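Hypothetical protein (Geobacillus stearothermophilus, PDB 1SFS) is of unknown function but carries a glycoside hydrolase-like domain and may be a bacterial lysozyme. Local coordinates at residues R114-N126 / N229-Y240. Residues are numbered along the deposited sequence; the frame is centred on the assembly and turned at random.
Sequences RLGIPKNKLLFAN and NLADRRLLDFLY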
loop_
_atom_site.group_PDB
_atom_site.type_symbol
_atom_site.label_atom_id
_atom_site.label_comp_id
_atom_site.label_asym_id
_atom_site.label_seq_id
_atom_site.Cartn_x
_atom_site.Cartn_y
_atom_site.Cartn_z
ATOM N N ARG A 114 5.861 -16.222 4.309
ATOM C CA ARG A 114 6.494 -16.447 5.625
ATOM C C ARG A 114 5.554 -15.970 6.716
ATOM O O ARG A 114 5.517 -16.625 7.778
ATOM C CB ARG A 114 7.830 -15.756 5.720
ATOM C CG ARG A 114 8.572 -15.820 7.055
ATOM C CD ARG A 114 9.838 -14.914 6.841
ATOM N NE ARG A 114 10.938 -15.824 6.599
ATOM C CZ ARG A 114 12.165 -15.334 6.376
ATOM N NH1 ARG A 114 12.282 -14.015 6.379
ATOM N NH2 ARG A 114 13.219 -16.087 6.165
ATOM N N LEU A 115 4.789 -14.895 6.491
ATOM C CA LEU A 115 3.874 -14.305 7.437
ATOM C C LEU A 115 2.520 -14.952 7.439
ATOM O O LEU A 115 1.675 -14.581 8.256
ATOM C CB LEU A 115 3.769 -12.818 7.095
ATOM C CG LEU A 115 4.984 -11.994 7.440
ATOM C CD1 LEU A 115 4.921 -10.631 6.736
ATOM C CD2 LEU A 115 5.201 -11.808 8.931
ATOM N N GLY A 116 2.225 -15.876 6.540
ATOM C CA GLY A 116 0.940 -16.526 6.514
ATOM C C GLY A 116 -0.167 -15.686 5.894
ATOM O O GLY A 116 -1.339 -15.934 6.145
ATOM N N ILE A 117 0.172 -14.721 5.039
ATOM C CA ILE A 117 -0.866 -13.950 4.351
ATOM C C ILE A 117 -1.470 -14.827 3.286
ATOM O O ILE A 117 -0.700 -15.390 2.468
ATOM C CB ILE A 117 -0.325 -12.654 3.747
ATOM C CG1 ILE A 117 0.326 -11.828 4.843
ATOM C CG2 ILE A 117 -1.435 -11.943 2.990
ATOM C CD1 ILE A 117 0.922 -10.524 4.404
ATOM N N PRO A 118 -2.769 -15.056 3.250
ATOM C CA PRO A 118 -3.361 -15.960 2.259
ATOM C C PRO A 118 -3.307 -15.415 0.828
ATOM O O PRO A 118 -3.082 -14.238 0.605
ATOM C CB PRO A 118 -4.831 -16.058 2.715
ATOM C CG PRO A 118 -5.031 -15.220 3.865
ATOM C CD PRO A 118 -3.769 -14.498 4.202
ATOM N N LYS A 119 -3.547 -16.321 -0.109
ATOM C CA LYS A 119 -3.674 -15.938 -1.524
ATOM C C LYS A 119 -4.881 -15.034 -1.774
ATOM O O LYS A 119 -5.789 -14.866 -0.933
ATOM C CB LYS A 119 -3.724 -17.227 -2.397
ATOM C CG LYS A 119 -2.320 -17.844 -2.458
ATOM C CD LYS A 119 -2.287 -18.933 -3.517
ATOM C CE LYS A 119 -1.068 -19.805 -3.365
ATOM N NZ LYS A 119 -0.736 -20.669 -4.539
ATOM N N ASN A 120 -4.887 -14.451 -2.963
ATOM C CA ASN A 120 -5.793 -13.477 -3.526
ATOM C C ASN A 120 -5.928 -12.260 -2.607
ATOM O O ASN A 120 -6.989 -11.660 -2.443
ATOM C CB ASN A 120 -7.164 -14.062 -3.906
ATOM C CG ASN A 120 -7.053 -15.237 -4.851
ATOM O OD1 ASN A 120 -6.310 -15.265 -5.835
ATOM N ND2 ASN A 120 -7.829 -16.261 -4.561
ATOM N N LYS A 121 -4.821 -11.871 -2.025
ATOM C CA LYS A 121 -4.623 -10.659 -1.239
ATOM C C LYS A 121 -3.622 -9.754 -1.928
ATOM O O LYS A 121 -2.696 -10.225 -2.597
ATOM C CB LYS A 121 -4.192 -10.991 0.161
ATOM C CG LYS A 121 -5.113 -11.873 0.965
ATOM C CD LYS A 121 -6.481 -11.286 1.170
ATOM C CE LYS A 121 -7.350 -12.223 2.009
ATOM N NZ LYS A 121 -8.727 -11.633 2.088
ATOM N N LEU A 122 -3.816 -8.446 -1.781
ATOM C CA LEU A 122 -2.915 -7.441 -2.326
ATOM C C LEU A 122 -1.607 -7.329 -1.578
ATOM O O LEU A 122 -1.584 -7.360 -0.339
ATOM C CB LEU A 122 -3.613 -6.080 -2.270
ATOM C CG LEU A 122 -4.636 -5.824 -3.368
ATOM C CD1 LEU A 122 -5.637 -4.780 -2.970
ATOM C CD2 LEU A 122 -3.928 -5.430 -4.658
ATOM N N LEU A 123 -0.536 -7.110 -2.321
ATOM C CA LEU A 123 0.772 -6.693 -1.805
ATOM C C LEU A 123 1.139 -5.387 -2.496
ATOM O O LEU A 123 1.180 -5.374 -3.744
ATOM C CB LEU A 123 1.857 -7.731 -2.038
ATOM C CG LEU A 123 1.561 -9.152 -1.575
ATOM C CD1 LEU A 123 2.681 -10.079 -1.955
ATOM C CD2 LEU A 123 1.287 -9.234 -0.077
ATOM N N PHE A 124 1.372 -4.325 -1.768
ATOM C CA PHE A 124 1.648 -3.009 -2.367
ATOM C C PHE A 124 3.112 -2.715 -2.452
ATOM O O PHE A 124 3.817 -2.698 -1.447
ATOM C CB PHE A 124 0.971 -1.903 -1.571
ATOM C CG PHE A 124 -0.516 -1.810 -1.826
ATOM C CD1 PHE A 124 -1.008 -0.898 -2.741
ATOM C CD2 PHE A 124 -1.423 -2.651 -1.186
ATOM C CE1 PHE A 124 -2.356 -0.839 -3.043
ATOM C CE2 PHE A 124 -2.772 -2.588 -1.492
ATOM C CZ PHE A 124 -3.233 -1.683 -2.401
ATOM N N ALA A 125 3.599 -2.354 -3.628
ATOM C CA ALA A 125 4.954 -1.846 -3.814
ATOM C C ALA A 125 5.021 -0.389 -3.438
ATOM O O ALA A 125 4.251 0.415 -3.938
ATOM C CB ALA A 125 5.360 -2.012 -5.265
ATOM N N ASN A 126 6.019 -0.016 -2.632
ATOM C CA ASN A 126 6.229 1.349 -2.194
ATOM C C ASN A 126 7.048 2.191 -3.154
ATOM O O ASN A 126 8.279 2.213 -3.036
ATOM C CB ASN A 126 6.973 1.249 -0.852
ATOM C CG ASN A 126 7.235 2.623 -0.327
ATOM O OD1 ASN A 126 6.273 3.261 0.109
ATOM N ND2 ASN A 126 8.475 3.075 -0.330
ATOM N N ASN A 229 -5.601 7.383 5.943
ATOM C CA ASN A 229 -6.016 6.905 4.619
ATOM C C ASN A 229 -7.522 6.778 4.552
ATOM O O ASN A 229 -8.210 6.571 5.562
ATOM C CB ASN A 229 -5.431 5.527 4.344
ATOM C CG ASN A 229 -3.931 5.529 4.339
ATOM O OD1 ASN A 229 -3.302 5.937 3.393
ATOM N ND2 ASN A 229 -3.342 5.023 5.424
ATOM N N LEU A 230 -8.026 6.811 3.324
ATOM C CA LEU A 230 -9.366 6.432 2.969
ATOM C C LEU A 230 -9.313 5.366 1.880
ATOM O O LEU A 230 -8.360 5.341 1.089
ATOM C CB LEU A 230 -10.201 7.602 2.498
ATOM C CG LEU A 230 -10.557 8.632 3.581
ATOM C CD1 LEU A 230 -10.941 9.949 2.935
ATOM C CD2 LEU A 230 -11.663 8.094 4.442
ATOM N N ALA A 231 -10.323 4.543 1.788
ATOM C CA ALA A 231 -10.365 3.469 0.780
ATOM C C ALA A 231 -11.733 3.321 0.183
ATOM O O ALA A 231 -12.756 3.572 0.822
ATOM C CB ALA A 231 -9.928 2.144 1.369
ATOM N N ASP A 232 -11.750 2.806 -1.038
ATOM C CA ASP A 232 -12.909 2.238 -1.658
ATOM C C ASP A 232 -13.190 0.894 -0.982
ATOM O O ASP A 232 -12.270 0.111 -0.737
ATOM C CB ASP A 232 -12.594 2.044 -3.140
ATOM C CG ASP A 232 -13.753 1.580 -4.024
ATOM O OD1 ASP A 232 -14.241 0.469 -3.786
ATOM O OD2 ASP A 232 -14.127 2.315 -4.932
ATOM N N ARG A 233 -14.455 0.606 -0.643
ATOM C CA ARG A 233 -14.750 -0.634 0.119
ATOM C C ARG A 233 -14.341 -1.896 -0.614
ATOM O O ARG A 233 -14.120 -2.950 -0.004
ATOM C CB ARG A 233 -16.238 -0.645 0.509
ATOM C CG ARG A 233 -16.558 -1.511 1.720
ATOM C CD ARG A 233 -18.005 -1.444 2.207
ATOM N NE ARG A 233 -18.113 -0.962 3.594
ATOM C CZ ARG A 233 -18.779 0.099 4.040
ATOM N NH1 ARG A 233 -19.489 0.929 3.277
ATOM N NH2 ARG A 233 -18.755 0.392 5.330
ATOM N N ARG A 234 -14.167 -1.858 -2.080
ATOM C CA ARG A 234 -13.675 -3.041 -2.767
ATOM C C ARG A 234 -12.330 -3.489 -2.230
ATOM O O ARG A 234 -11.954 -4.670 -2.313
ATOM C CB ARG A 234 -13.630 -2.799 -4.307
ATOM C CG ARG A 234 -15.031 -2.773 -4.924
ATOM C CD ARG A 234 -14.963 -2.323 -6.377
ATOM N NE ARG A 234 -14.694 -0.896 -6.452
ATOM C CZ ARG A 234 -14.761 -0.147 -7.528
ATOM N NH1 ARG A 234 -15.109 -0.684 -8.701
ATOM N NH2 ARG A 234 -14.503 1.146 -7.534
ATOM N N LEU A 235 -11.570 -2.552 -1.629
ATOM C CA LEU A 235 -10.254 -2.929 -1.126
ATOM C C LEU A 235 -10.335 -4.055 -0.134
ATOM O O LEU A 235 -9.446 -4.921 -0.065
ATOM C CB LEU A 235 -9.608 -1.711 -0.507
ATOM C CG LEU A 235 -8.209 -1.924 0.058
ATOM C CD1 LEU A 235 -7.198 -2.103 -1.055
ATOM C CD2 LEU A 235 -7.820 -0.747 0.970
ATOM N N LEU A 236 -11.350 -4.038 0.727
ATOM C CA LEU A 236 -11.268 -4.852 1.945
ATOM C C LEU A 236 -11.246 -6.325 1.686
ATOM O O LEU A 236 -10.585 -7.059 2.412
ATOM C CB LEU A 236 -12.409 -4.462 2.868
ATOM C CG LEU A 236 -12.417 -3.056 3.457
ATOM C CD1 LEU A 236 -13.653 -2.855 4.323
ATOM C CD2 LEU A 236 -11.089 -2.791 4.163
ATOM N N ASP A 237 -11.908 -6.783 0.648
ATOM C CA ASP A 237 -11.896 -8.209 0.303
ATOM C C ASP A 237 -10.554 -8.699 -0.167
ATOM O O ASP A 237 -10.373 -9.912 -0.269
ATOM C CB ASP A 237 -12.934 -8.485 -0.800
ATOM C CG ASP A 237 -14.290 -8.694 -0.146
ATOM O OD1 ASP A 237 -14.374 -8.695 1.088
ATOM O OD2 ASP A 237 -15.248 -8.841 -0.928
ATOM N N PHE A 238 -9.624 -7.793 -0.442
ATOM C CA PHE A 238 -8.274 -8.134 -0.844
ATOM C C PHE A 238 -7.262 -7.898 0.250
ATOM O O PHE A 238 -6.059 -7.968 -0.014
ATOM C CB PHE A 238 -7.934 -7.403 -2.147
ATOM C CG PHE A 238 -8.805 -7.874 -3.284
ATOM C CD1 PHE A 238 -9.942 -7.177 -3.622
ATOM C CD2 PHE A 238 -8.509 -9.030 -3.962
ATOM C CE1 PHE A 238 -10.751 -7.625 -4.645
ATOM C CE2 PHE A 238 -9.286 -9.483 -4.986
ATOM C CZ PHE A 238 -10.419 -8.779 -5.307
ATOM N N LEU A 239 -7.725 -7.644 1.462
ATOM C CA LEU A 239 -6.872 -7.513 2.639
ATOM C C LEU A 239 -7.124 -8.635 3.622
ATOM O O LEU A 239 -8.197 -9.239 3.577
ATOM C CB LEU A 239 -7.087 -6.162 3.334
ATOM C CG LEU A 239 -6.906 -4.919 2.469
ATOM C CD1 LEU A 239 -7.001 -3.656 3.318
ATOM C CD2 LEU A 239 -5.632 -4.848 1.688
ATOM N N TYR A 240 -6.191 -8.925 4.509
ATOM C CA TYR A 240 -6.306 -10.037 5.462
ATOM C C TYR A 240 -6.684 -9.535 6.857
ATOM O O TYR A 240 -5.945 -8.670 7.307
ATOM C CB TYR A 240 -4.947 -10.719 5.488
ATOM C CG TYR A 240 -4.815 -11.900 6.384
ATOM C CD1 TYR A 240 -5.864 -12.801 6.458
ATOM C CD2 TYR A 240 -3.640 -12.119 7.064
ATOM C CE1 TYR A 240 -5.653 -13.902 7.292
ATOM C CE2 TYR A 240 -3.455 -13.224 7.881
ATOM C CZ TYR A 240 -4.493 -14.113 7.987
ATOM O OH TYR A 240 -4.348 -15.232 8.806
ATOM O OXT TYR A 240 -7.658 -10.039 7.527
HETATM O O HOH W 1 -9.775 -11.810 -2.244
HETATM O O HOH W 2 -9.550 -12.875 -0.060
HETATM O O HOH W 3 -3.513 -7.900 1.484
#
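The C-terminal tail of the chain, 232-240, closes over the start of the parallel strand 122-126, which lies between strands 84-89 and 151-156, and the loop that feeds it. At the join, L122 N donates to F238 O (2.9 Å, N-H...O angle 164°) in the carbonyl plane, and a water bridges the same F238 O to L122 O. A lysine suits position 121 because its long methylene chain, bent at chi2 (-61°), can lie along F238 and L239 before NZ meets L239 O at 2.9 Å from above the carbonyl plane. L239 O also accepts from K84. Apolar side chains pack beside this join: L122 CD1 lies 3.6 Å from both L235 CD1 and F238 CB, and the L235 methyl reaches the edge of the F124 ring. At the chain end, Y240 has CG anti to its backbone N, which sets one ring face against P118. Proline suits this place, since its CD, a polarised C-H carbon next to nitrogen, stands 3.4 Å from the Y240 ring centroid in a CH-pi contact. With an alanine here instead of Y240 the ring is gone, which would probably leave P118 CD without its aromatic partner and the 116-118 turn less tied to the chain end. R79, with a long, weak contribution from K84, probably offsets the terminal carboxylate's charge, while the L239 carbonyl and one water, with a weak bond to D237 O, take up the ammonium group of K121.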